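Local coordinates for rhodopsin (PDB 6KFQ), which probably works as a light-driven proton pump, a thermostable seven-helix microbial rhodopsin that carries a covalently bound retinal, at residues L81-L84 with D85-L88; L167-L170 with T171-W175; A208-G211 with F212-L216. All coordinates share one frame; numbering follows the deposited sequence.

Contact 1. Residues L81-L84 with D85-L88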
ATOM      1  N   LEU A  81       3.436  -2.458   5.700  1.00 25.35           N
ATOM      2  CA  LEU A  81       3.935  -3.774   5.307  1.00 27.22           C
ATOM      3  C   LEU A  81       4.560  -3.735   3.920  1.00 26.90           C
ATOM      4  O   LEU A  81       5.556  -4.424   3.664  1.00 28.28           O
ATOM      5  CB  LEU A  81       2.807  -4.811   5.358  1.00 24.93           C
ATOM      6  CG  LEU A  81       2.274  -5.239   6.726  1.00 31.22           C
ATOM      7  CD1 LEU A  81       1.039  -6.119   6.582  1.00 33.57           C
ATOM      8  CD2 LEU A  81       3.346  -5.982   7.503  1.00 34.80           C
ATOM      9  N   LEU A  82       3.988  -2.949   3.006  1.00 23.85           N
ATOM     10  CA  LEU A  82       4.612  -2.773   1.696  1.00 25.03           C
ATOM     11  C   LEU A  82       5.981  -2.114   1.836  1.00 22.78           C
ATOM     12  O   LEU A  82       6.960  -2.537   1.211  1.00 21.03           O
ATOM     13  CB  LEU A  82       3.712  -1.936   0.786  1.00 21.74           C
ATOM     14  CG  LEU A  82       2.480  -2.660   0.226  1.00 22.27           C
ATOM     15  CD1 LEU A  82       1.511  -1.654  -0.319  1.00 19.63           C
ATOM     16  CD2 LEU A  82       2.859  -3.685  -0.853  1.00 21.39           C
ATOM     17  N   LEU A  83       6.066  -1.063   2.648  1.00 22.61           N
ATOM     18  CA  LEU A  83       7.361  -0.447   2.891  1.00 19.42           C
ATOM     19  C   LEU A  83       8.315  -1.437   3.540  1.00 21.24           C
ATOM     20  O   LEU A  83       9.506  -1.462   3.218  1.00 23.85           O
ATOM     21  CB  LEU A  83       7.186   0.804   3.759  1.00 21.26           C
ATOM     22  CG  LEU A  83       6.289   1.843   3.092  1.00 21.51           C
ATOM     23  CD1 LEU A  83       6.012   2.999   4.049  1.00 21.73           C
ATOM     24  CD2 LEU A  83       6.950   2.345   1.817  1.00 24.98           C
ATOM     25  N   LEU A  84       7.809  -2.259   4.464  1.00 23.79           N
ATOM     26  CA  LEU A  84       8.639  -3.276   5.097  1.00 25.92           C
ATOM     27  C   LEU A  84       9.209  -4.245   4.067  1.00 29.50           C
ATOM     28  O   LEU A  84      10.400  -4.569   4.101  1.00 30.14           O
ATOM     29  CB  LEU A  84       7.831  -4.027   6.154  1.00 28.37           C
ATOM     30  CG  LEU A  84       8.628  -5.045   6.972  1.00 33.06           C
ATOM     31  CD1 LEU A  84       9.869  -4.399   7.602  1.00 32.13           C
ATOM     32  CD2 LEU A  84       7.742  -5.670   8.046  1.00 35.11           C
ATOM     33  N   ASP A  85       8.366  -4.744   3.156  1.00 29.04           N
ATOM     34  CA  ASP A  85       8.879  -5.548   2.047  1.00 27.89           C
ATOM     35  C   ASP A  85      10.038  -4.843   1.345  1.00 28.42           C
ATOM     36  O   ASP A  85      11.062  -5.464   1.032  1.00 27.75           O
ATOM     37  CB  ASP A  85       7.769  -5.839   1.037  1.00 26.73           C
ATOM     38  CG  ASP A  85       7.048  -7.147   1.301  1.00 30.26           C
ATOM     39  OD1 ASP A  85       7.559  -7.989   2.066  1.00 30.97           O
ATOM     40  OD2 ASP A  85       5.955  -7.330   0.722  1.00 29.00           O
ATOM     41  N   LEU A  86       9.895  -3.541   1.087  1.00 22.74           N
ATOM     42  CA  LEU A  86      10.948  -2.828   0.379  1.00 23.15           C
ATOM     43  C   LEU A  86      12.193  -2.697   1.243  1.00 23.71           C
ATOM     44  O   LEU A  86      13.314  -2.827   0.741  1.00 24.42           O
ATOM     45  CB  LEU A  86      10.455  -1.446  -0.063  1.00 19.98           C
ATOM     46  CG  LEU A  86       9.391  -1.374  -1.155  1.00 22.93           C
ATOM     47  CD1 LEU A  86       8.961   0.077  -1.405  1.00 22.42           C
ATOM     48  CD2 LEU A  86       9.869  -2.028  -2.443  1.00 27.11           C
ATOM     49  N   CYS A  87      12.014  -2.450   2.545  1.00 25.34           N
ATOM     50  CA  CYS A  87      13.160  -2.374   3.452  1.00 25.48           C
ATOM     51  C   CYS A  87      13.917  -3.698   3.510  1.00 26.97           C
ATOM     52  O   CYS A  87      15.153  -3.715   3.518  1.00 27.98           O
ATOM     53  CB  CYS A  87      12.701  -1.975   4.852  1.00 24.79           C
ATOM     54  SG  CYS A  87      12.153  -0.254   5.012  1.00 28.16           S
ATOM     55  N   LEU A  88      13.192  -4.818   3.589  1.00 29.41           N
ATOM     56  CA  LEU A  88      13.853  -6.114   3.713  1.00 32.52           C
ATOM     57  C   LEU A  88      14.579  -6.505   2.429  1.00 31.93           C
ATOM     58  O   LEU A  88      15.588  -7.215   2.487  1.00 34.36           O
ATOM     59  CB  LEU A  88      12.831  -7.178   4.109  1.00 35.66           C
ATOM     60  CG  LEU A  88      12.112  -6.890   5.426  1.00 37.27           C
ATOM     61  CD1 LEU A  88      11.018  -7.917   5.681  1.00 39.07           C
ATOM     62  CD2 LEU A  88      13.103  -6.867   6.576  1.00 43.17           C
TER
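Leu84 and Leu88, one helical turn apart, meet along the partly exposed side of helix 70-90. CB of Leu84 only starts the side chain, beside the residue's own peptide link to Asp85. From there the first torsion (chi1 -175°) carries CG away from the backbone N and toward the following turn, where it sits 4.0 Å from Leu88 CD1. At the tip, Leu84 CD1 packs against Leu88 CG, also at 4.0 Å, and the two branched ends cross at a slant. Leu88 CG in turn leans over the Leu84 carbonyl, 3.2 Å from its O, beside the backbone bond that Leu88 N makes to that oxygen. This bond and those from Asp85, Leu86 and Cys87 to Leu81, Leu82 and Leu83 form an unbroken alpha-helical ladder. Leu83 CD2 and Leu86 CD1 make a looser pair on another side of the helix, 4.4 Å apart. The buried carboxyl group of Asp85 is gripped through OD2 by a hydrogen bond with Thr38 of helix 32-53, with Phe212 and Leu216 of helix 194-218 packed against it. An acidic side chain in apolar surroundings on the third transmembrane helix, one helical turn beyond the retinal-lining Leu82, is characteristic of bacteriorhodopsin-type proton pumps, in which it probably marks the internal proton donor's site.

Contact 2. Residues L167-L170 with T171-W175. With RET (retinal), chain R; MPG ([(Z)-octadec-9-enyl] (2R)-2,3-bis(oxidanyl)propanoate), chain J; MPG ([(Z)-octadec-9-enyl] (2R)-2,3-bis(oxidanyl)propanoate), chain F.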
ATOM      1  N   LEU A 167      10.153  -2.724  -8.006  1.00 25.59           N
ATOM      2  CA  LEU A 167       9.064  -2.526  -7.055  1.00 26.59           C
ATOM      3  C   LEU A 167       9.026  -1.092  -6.544  1.00 25.53           C
ATOM      4  O   LEU A 167       7.946  -0.548  -6.280  1.00 23.97           O
ATOM      5  CB  LEU A 167       9.206  -3.500  -5.893  1.00 30.52           C
ATOM      6  CG  LEU A 167       9.034  -4.979  -6.250  1.00 32.18           C
ATOM      7  CD1 LEU A 167       9.185  -5.815  -4.998  1.00 32.80           C
ATOM      8  CD2 LEU A 167       7.694  -5.230  -6.922  1.00 29.33           C
ATOM      9  N   ALA A 168      10.192  -0.477  -6.363  1.00 28.18           N
ATOM     10  CA  ALA A 168      10.216   0.876  -5.817  1.00 27.06           C
ATOM     11  C   ALA A 168       9.654   1.882  -6.814  1.00 25.21           C
ATOM     12  O   ALA A 168       8.914   2.792  -6.430  1.00 25.49           O
ATOM     13  CB  ALA A 168      11.641   1.256  -5.398  1.00 27.00           C
ATOM     14  N   VAL A 169      10.008   1.747  -8.093  1.00 25.21           N
ATOM     15  CA  VAL A 169       9.435   2.621  -9.114  1.00 27.31           C
ATOM     16  C   VAL A 169       7.943   2.376  -9.233  1.00 27.95           C
ATOM     17  O   VAL A 169       7.148   3.322  -9.310  1.00 29.23           O
ATOM     18  CB  VAL A 169      10.151   2.419 -10.464  1.00 32.94           C
ATOM     19  CG1 VAL A 169       9.452   3.189 -11.553  1.00 34.57           C
ATOM     20  CG2 VAL A 169      11.583   2.874 -10.365  1.00 36.48           C
ATOM     21  N   LEU A 170       7.533   1.103  -9.241  1.00 23.20           N
ATOM     22  CA  LEU A 170       6.107   0.791  -9.271  1.00 25.00           C
ATOM     23  C   LEU A 170       5.377   1.439  -8.105  1.00 20.85           C
ATOM     24  O   LEU A 170       4.287   2.003  -8.262  1.00 19.94           O
ATOM     25  CB  LEU A 170       5.912  -0.724  -9.233  1.00 24.22           C
ATOM     26  CG  LEU A 170       4.455  -1.171  -9.148  1.00 31.07           C
ATOM     27  CD1 LEU A 170       3.713  -0.806 -10.429  1.00 35.30           C
ATOM     28  CD2 LEU A 170       4.366  -2.673  -8.908  1.00 30.87           C
ATOM     29  N   THR A 171       5.951   1.321  -6.914  1.00 22.57           N
ATOM     30  CA  THR A 171       5.373   1.924  -5.719  1.00 21.99           C
ATOM     31  C   THR A 171       5.259   3.436  -5.860  1.00 22.14           C
ATOM     32  O   THR A 171       4.193   4.012  -5.624  1.00 21.02           O
ATOM     33  CB  THR A 171       6.228   1.528  -4.508  1.00 20.82           C
ATOM     34  OG1 THR A 171       6.085   0.109  -4.269  1.00 22.27           O
ATOM     35  CG2 THR A 171       5.847   2.297  -3.255  1.00 20.67           C
ATOM     36  N   ILE A 172       6.346   4.103  -6.247  1.00 21.90           N
ATOM     37  CA  ILE A 172       6.308   5.563  -6.327  1.00 23.06           C
ATOM     38  C   ILE A 172       5.247   6.022  -7.323  1.00 23.21           C
ATOM     39  O   ILE A 172       4.445   6.922  -7.035  1.00 25.15           O
ATOM     40  CB  ILE A 172       7.700   6.108  -6.680  1.00 27.89           C
ATOM     41  CG1 ILE A 172       8.693   5.844  -5.542  1.00 26.57           C
ATOM     42  CG2 ILE A 172       7.650   7.610  -6.958  1.00 27.62           C
ATOM     43  CD1 ILE A 172      10.115   6.161  -5.939  1.00 25.17           C
ATOM     44  N   VAL A 173       5.196   5.386  -8.498  1.00 25.71           N
ATOM     45  CA  VAL A 173       4.221   5.782  -9.514  1.00 24.21           C
ATOM     46  C   VAL A 173       2.802   5.584  -9.004  1.00 22.15           C
ATOM     47  O   VAL A 173       1.954   6.480  -9.108  1.00 22.74           O
ATOM     48  CB  VAL A 173       4.461   5.008 -10.822  1.00 25.17           C
ATOM     49  CG1 VAL A 173       3.325   5.251 -11.787  1.00 29.59           C
ATOM     50  CG2 VAL A 173       5.798   5.431 -11.441  1.00 27.84           C
ATOM     51  N   LEU A 174       2.512   4.400  -8.467  1.00 21.45           N
ATOM     52  CA  LEU A 174       1.143   4.100  -8.055  1.00 22.47           C
ATOM     53  C   LEU A 174       0.741   4.920  -6.837  1.00 21.88           C
ATOM     54  O   LEU A 174      -0.381   5.433  -6.776  1.00 19.64           O
ATOM     55  CB  LEU A 174       0.994   2.602  -7.767  1.00 20.32           C
ATOM     56  CG  LEU A 174       1.063   1.654  -8.968  1.00 22.30           C
ATOM     57  CD1 LEU A 174       0.929   0.226  -8.484  1.00 23.17           C
ATOM     58  CD2 LEU A 174      -0.027   1.960  -9.985  1.00 22.54           C
ATOM     59  N   TRP A 175       1.641   5.067  -5.860  1.00 20.17           N
ATOM     60  CA  TRP A 175       1.240   5.755  -4.638  1.00 21.19           C
ATOM     61  C   TRP A 175       0.947   7.222  -4.897  1.00 20.07           C
ATOM     62  O   TRP A 175       0.083   7.801  -4.241  1.00 22.77           O
ATOM     63  CB  TRP A 175       2.306   5.619  -3.553  1.00 18.11           C
ATOM     64  CG  TRP A 175       2.410   4.239  -2.930  1.00 17.98           C
ATOM     65  CD1 TRP A 175       2.194   3.035  -3.550  1.00 21.53           C
ATOM     66  CD2 TRP A 175       2.759   3.932  -1.569  1.00 19.84           C
ATOM     67  NE1 TRP A 175       2.393   2.000  -2.657  1.00 21.83           N
ATOM     68  CE2 TRP A 175       2.751   2.524  -1.441  1.00 19.93           C
ATOM     69  CE3 TRP A 175       3.085   4.710  -0.451  1.00 22.47           C
ATOM     70  CZ2 TRP A 175       3.048   1.882  -0.236  1.00 18.13           C
ATOM     71  CZ3 TRP A 175       3.380   4.077   0.740  1.00 21.61           C
ATOM     72  CH2 TRP A 175       3.358   2.678   0.844  1.00 20.21           C
TER
HETATM   73  C1  RET R 317      -4.293  10.035   0.908  1.00 23.15           C
HETATM   74  C2  RET R 317      -5.017  11.379   1.076  1.00 24.51           C
HETATM   75  C3  RET R 317      -4.188  12.476   1.710  1.00 25.96           C
HETATM   76  C4  RET R 317      -2.898  12.703   0.946  1.00 25.04           C
HETATM   77  C5  RET R 317      -2.214  11.428   0.502  1.00 26.76           C
HETATM   78  C6  RET R 317      -2.801  10.219   0.566  1.00 23.58           C
HETATM   79  C7  RET R 317      -2.072   9.043   0.112  1.00 24.66           C
HETATM   80  C8  RET R 317      -2.384   7.721   0.191  1.00 24.79           C
HETATM   81  C9  RET R 317      -1.642   6.574  -0.280  1.00 21.35           C
HETATM   82  C10 RET R 317      -2.241   5.369  -0.263  1.00 19.98           C
HETATM   83  C11 RET R 317      -1.694   4.109  -0.675  1.00 20.84           C
HETATM   84  C12 RET R 317      -2.407   2.993  -0.563  1.00 21.47           C
HETATM   85  C13 RET R 317      -1.993   1.654  -0.913  1.00 20.90           C
HETATM   86  C14 RET R 317      -2.819   0.622  -0.616  1.00 20.73           C
HETATM   87  C15 RET R 317      -2.591  -0.777  -0.840  1.00 21.73           C
HETATM   88  C16 RET R 317      -4.459   9.257   2.221  1.00 19.94           C
HETATM   89  C17 RET R 317      -5.064   9.303  -0.207  1.00 21.62           C
HETATM   90  C18 RET R 317      -0.763  11.644   0.167  1.00 25.32           C
HETATM   91  C19 RET R 317      -0.245   6.780  -0.792  1.00 19.24           C
HETATM   92  C20 RET R 317      -0.648   1.474  -1.557  1.00 17.52           C
HETATM   93  C14 MPG J 309       7.100  -0.986 -13.526  1.00 53.35           C
HETATM   94  C15 MPG J 309       7.304   0.504 -13.420  1.00 51.78           C
HETATM   95  C16 MPG J 309       6.100   1.263 -12.918  1.00 50.61           C
HETATM   96  C17 MPG J 309       4.869   1.138 -13.775  1.00 48.47           C
HETATM   97  C18 MPG J 309       3.704   1.978 -13.305  1.00 48.17           C
HETATM   98  C4  MPG F 305      15.564   7.199  -7.901  1.00 61.37           C
HETATM   99  C5  MPG F 305      14.565   6.676  -8.906  1.00 62.12           C
HETATM  100  C6  MPG F 305      13.231   7.382  -8.877  1.00 61.98           C
HETATM  101  C7  MPG F 305      12.197   6.825  -9.849  1.00 61.85           C
HETATM  102  C8  MPG F 305      10.933   7.627  -9.907  1.00 61.55           C
HETATM  103  C9  MPG F 305       9.887   7.066 -10.820  1.00 59.97           C
HETATM  104  C10 MPG F 305       8.781   7.696 -11.124  1.00 59.22           C
HETATM  105  C11 MPG F 305       8.449   9.066 -10.617  1.00 59.49           C
HETATM  106  C12 MPG F 305       7.283   9.708 -11.302  1.00 59.35           C
HETATM  107  C13 MPG F 305       5.919   9.146 -10.939  1.00 59.31           C
HETATM  108  C14 MPG F 305       4.788   9.831 -11.669  1.00 58.29           C
HETATM  109  C15 MPG F 305       3.395   9.448 -11.230  1.00 54.33           C
HETATM  110  C16 MPG F 305       2.316  10.168 -12.002  1.00 52.83           C
HETATM  111  C17 MPG F 305       0.899   9.988 -11.528  1.00 52.90           C
HETATM  112  C18 MPG F 305      -0.104  10.788 -12.326  1.00 52.59           C
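Thr171 turns OG1 to the side of its own backbone N (chi1 -68°), which brings the hydroxyl back to the carbonyl of Leu167 and sends CG2 the other way, toward Trp175. Leu167 O thus takes two hydrogen bonds, from Thr171 N and Thr171 OG1, each 2.8 Å long and reaching it from opposite faces of the carbonyl plane. The CG2 methyl lies 3.5 Å above the Trp175 ring, near its rim. On the opposite face sits C20, the 13-methyl of retinal, 3.2 Å above the plane, and its nearest ring atom is NE1. The indole is thus sandwiched between a threonine methyl and the chromophore. A valine in place of Thr171 would probably keep the methyl packing but leave Leu167 O with its amide donor alone, freeing the side chain from the bond that fixes its rotation. Elsewhere on the turn, Leu170 CD1 and Leu174 CD1 press together at 3.5 Å. Outward, Val169 and Val173 are covered by two glycerate-ester lipid chains: Val173 CG1 meets C18 of one (chain J) at 3.6 Å, while Val173 CG2 meets C13 of the other (chain F) at 3.8 Å. The helix therefore has an aliphatic side wetted by lipid and an inner side where the only side-chain hydroxyl of the segments donates to its own backbone. What meets the retinal methyl here is the flat surface of an indole, so a change in the shape of retinal at C20 would probably press first on this ring.

Contact 3. Residues A208-G211 with F212-L216. With RET (retinal), chain R; MPG ([(Z)-octadec-9-enyl] (2R)-2,3-bis(oxidanyl)propanoate), chain K.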
ATOM      1  N   ALA A 208      -0.890  -2.182  -6.788  1.00 22.56           N
ATOM      2  CA  ALA A 208       0.057  -1.881  -5.719  1.00 19.04           C
ATOM      3  C   ALA A 208       0.225  -3.020  -4.722  1.00 22.26           C
ATOM      4  O   ALA A 208       1.199  -2.998  -3.951  1.00 21.31           O
ATOM      5  CB  ALA A 208      -0.387  -0.603  -4.985  1.00 21.49           C
ATOM      6  N   LYS A 209      -0.673  -4.016  -4.732  1.00 24.40           N
ATOM      7  CA  LYS A 209      -0.611  -5.139  -3.800  1.00 23.32           C
ATOM      8  C   LYS A 209      -0.454  -6.469  -4.520  1.00 25.72           C
ATOM      9  O   LYS A 209       0.506  -7.196  -4.246  1.00 24.96           O
ATOM     10  CB  LYS A 209      -1.855  -5.171  -2.896  1.00 22.87           C
ATOM     11  CG  LYS A 209      -1.955  -3.974  -1.924  1.00 21.40           C
ATOM     12  CD  LYS A 209      -3.148  -4.072  -0.974  1.00 24.29           C
ATOM     13  CE  LYS A 209      -3.105  -2.959   0.081  1.00 30.10           C
ATOM     14  NZ  LYS A 209      -3.633  -1.665  -0.432  1.00 28.46           N
ATOM     15  N   VAL A 210      -1.372  -6.818  -5.421  1.00 25.41           N
ATOM     16  CA  VAL A 210      -1.238  -8.083  -6.137  1.00 27.34           C
ATOM     17  C   VAL A 210      -0.166  -7.984  -7.209  1.00 28.27           C
ATOM     18  O   VAL A 210       0.637  -8.902  -7.373  1.00 27.54           O
ATOM     19  CB  VAL A 210      -2.592  -8.512  -6.729  1.00 26.84           C
ATOM     20  CG1 VAL A 210      -2.413  -9.790  -7.575  1.00 32.40           C
ATOM     21  CG2 VAL A 210      -3.591  -8.758  -5.617  1.00 25.51           C
ATOM     22  N   GLY A 211      -0.127  -6.874  -7.950  1.00 28.32           N
ATOM     23  CA  GLY A 211       0.935  -6.702  -8.928  1.00 27.40           C
ATOM     24  C   GLY A 211       2.301  -6.649  -8.271  1.00 29.49           C
ATOM     25  O   GLY A 211       3.226  -7.365  -8.663  1.00 31.92           O
ATOM     26  N   PHE A 212       2.442  -5.781  -7.264  1.00 22.95           N
ATOM     27  CA  PHE A 212       3.637  -5.745  -6.425  1.00 25.72           C
ATOM     28  C   PHE A 212       4.015  -7.140  -5.937  1.00 29.31           C
ATOM     29  O   PHE A 212       5.143  -7.601  -6.149  1.00 29.66           O
ATOM     30  CB  PHE A 212       3.365  -4.775  -5.261  1.00 25.52           C
ATOM     31  CG  PHE A 212       4.516  -4.555  -4.305  1.00 23.12           C
ATOM     32  CD1 PHE A 212       4.782  -5.469  -3.300  1.00 24.62           C
ATOM     33  CD2 PHE A 212       5.248  -3.371  -4.341  1.00 21.55           C
ATOM     34  CE1 PHE A 212       5.807  -5.245  -2.389  1.00 26.04           C
ATOM     35  CE2 PHE A 212       6.267  -3.129  -3.415  1.00 22.14           C
ATOM     36  CZ  PHE A 212       6.548  -4.068  -2.452  1.00 24.75           C
ATOM     37  N   GLY A 213       3.067  -7.848  -5.312  1.00 28.05           N
ATOM     38  CA  GLY A 213       3.397  -9.121  -4.700  1.00 28.85           C
ATOM     39  C   GLY A 213       3.762 -10.195  -5.704  1.00 34.08           C
ATOM     40  O   GLY A 213       4.636 -11.023  -5.438  1.00 38.27           O
ATOM     41  N   LEU A 214       3.103 -10.199  -6.863  1.00 34.39           N
ATOM     42  CA  LEU A 214       3.473 -11.136  -7.923  1.00 36.84           C
ATOM     43  C   LEU A 214       4.912 -10.919  -8.366  1.00 36.98           C
ATOM     44  O   LEU A 214       5.676 -11.880  -8.518  1.00 40.65           O
ATOM     45  CB  LEU A 214       2.530 -10.978  -9.108  1.00 33.84           C
ATOM     46  CG  LEU A 214       1.213 -11.741  -9.034  1.00 37.63           C
ATOM     47  CD1 LEU A 214       0.265 -11.279 -10.132  1.00 37.68           C
ATOM     48  CD2 LEU A 214       1.489 -13.243  -9.155  1.00 40.36           C
ATOM     49  N   LEU A 215       5.293  -9.659  -8.587  1.00 33.19           N
ATOM     50  CA  LEU A 215       6.658  -9.346  -8.992  1.00 38.65           C
ATOM     51  C   LEU A 215       7.661  -9.719  -7.908  1.00 36.90           C
ATOM     52  O   LEU A 215       8.719 -10.287  -8.204  1.00 38.12           O
ATOM     53  CB  LEU A 215       6.767  -7.862  -9.336  1.00 35.33           C
ATOM     54  CG  LEU A 215       5.990  -7.430 -10.576  1.00 36.83           C
ATOM     55  CD1 LEU A 215       6.019  -5.917 -10.732  1.00 37.10           C
ATOM     56  CD2 LEU A 215       6.531  -8.130 -11.823  1.00 40.01           C
ATOM     57  N   LEU A 216       7.343  -9.421  -6.647  1.00 33.64           N
ATOM     58  CA  LEU A 216       8.251  -9.741  -5.549  1.00 34.75           C
ATOM     59  C   LEU A 216       8.433 -11.250  -5.404  1.00 40.71           C
ATOM     60  O   LEU A 216       9.557 -11.770  -5.440  1.00 41.44           O
ATOM     61  CB  LEU A 216       7.721  -9.139  -4.243  1.00 32.97           C
ATOM     62  CG  LEU A 216       8.544  -9.516  -3.007  1.00 39.54           C
ATOM     63  CD1 LEU A 216       9.979  -9.054  -3.166  1.00 39.56           C
ATOM     64  CD2 LEU A 216       7.923  -8.932  -1.742  1.00 40.67           C
TER
HETATM   65  C1  RET R 317      -4.293  10.035   0.908  1.00 23.15           C
HETATM   66  C2  RET R 317      -5.017  11.379   1.076  1.00 24.51           C
HETATM   67  C3  RET R 317      -4.188  12.476   1.710  1.00 25.96           C
HETATM   68  C4  RET R 317      -2.898  12.703   0.946  1.00 25.04           C
HETATM   69  C5  RET R 317      -2.214  11.428   0.502  1.00 26.76           C
HETATM   70  C6  RET R 317      -2.801  10.219   0.566  1.00 23.58           C
HETATM   71  C7  RET R 317      -2.072   9.043   0.112  1.00 24.66           C
HETATM   72  C8  RET R 317      -2.384   7.721   0.191  1.00 24.79           C
HETATM   73  C9  RET R 317      -1.642   6.574  -0.280  1.00 21.35           C
HETATM   74  C10 RET R 317      -2.241   5.369  -0.263  1.00 19.98           C
HETATM   75  C11 RET R 317      -1.694   4.109  -0.675  1.00 20.84           C
HETATM   76  C12 RET R 317      -2.407   2.993  -0.563  1.00 21.47           C
HETATM   77  C13 RET R 317      -1.993   1.654  -0.913  1.00 20.90           C
HETATM   78  C14 RET R 317      -2.819   0.622  -0.616  1.00 20.73           C
HETATM   79  C15 RET R 317      -2.591  -0.777  -0.840  1.00 21.73           C
HETATM   80  C16 RET R 317      -4.459   9.257   2.221  1.00 19.94           C
HETATM   81  C17 RET R 317      -5.064   9.303  -0.207  1.00 21.62           C
HETATM   82  C18 RET R 317      -0.763  11.644   0.167  1.00 25.32           C
HETATM   83  C19 RET R 317      -0.245   6.780  -0.792  1.00 19.24           C
HETATM   84  C20 RET R 317      -0.648   1.474  -1.557  1.00 17.52           C
HETATM   85  C15 MPG K 310       2.454  -6.908 -12.223  1.00 55.82           C
HETATM   86  C16 MPG K 310       2.215  -5.690 -13.080  1.00 54.18           C
HETATM   87  C17 MPG K 310       2.132  -4.392 -12.326  1.00 51.73           C
HETATM   88  C18 MPG K 310       1.843  -3.206 -13.215  1.00 52.08           C
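The Phe212 ring stands obliquely to the carbonyl oxygen of Ala208, with CG 3.7 Å from that O. Its CB comes nearer still, 3.1 Å from Ala208 O, in the place where a regular helix would bring an amide. Leu82 CD2 of helix 70-90 lies over one face of the ring, Leu167 CD2 of helix 158-184 over the other, and Thr171 OG1 comes to the edge at CE2. The second flat group is the retinal polyene, whose C15 is bonded covalently to Lys209 NZ at 1.4 Å. The lysine chain runs out extended and then bends at its last torsion (chi4 81°), folding NZ round to meet C15, while Ala208 CB approaches the C20 methyl. Here helix 194-218 makes a wider pi-type turn at 208-211, and regular pairing resumes with Gly213 N to Lys209 O. That bond is bent, the donor standing 41° out of the carbonyl plane. Gly213 suits the spot, because a CB would come too close to Lys209 O. Further on, Val210 CG1 and Leu214 CD1 lie side by side at 4.0 Å, pointing the same way. Gly211 lets a lipid chain (chain K) lie directly on the helix, C15 of the lipid being 3.6 Å from Gly211 CA, with Leu215 CG beside the same carbon. Asp74 and Thr78 of helix 70-90 touch the Lys209 side chain, Asp74 probably in the counter-ion position known from bacteriorhodopsin. The pi-bulge recalls the one in that relative. Its consequence is that the carbonyl just before the retinal-bearing lysine faces a CH2 of Phe212, and the usual helix bond is missing here.

The three contacts lie on helices 70-90, 158-184 and 194-218, with centres 11 to 12 Å apart, and pack around a common interior. Phe212 of contact 3 bridges the others. Contacts 2 and 3 also meet where Leu174 CD1 lies 3.5 Å from Ala208 N. Contacts 1 and 2 join at two points: Leu83 CD2 reaches Trp175 CH2 at 3.7 Å, and Leu86 CD2 lies 3.8 Å from Leu167 CB. Asp85 OD2 packs 3.5 Å from Leu216 CD2, so side chains of contact 3 cover the Asp85 carboxyl group. All three touch retinal, through Leu82, Trp175 and Lys209, and Phe212 fills the space between the Schiff-base lysine's turn and Asp85.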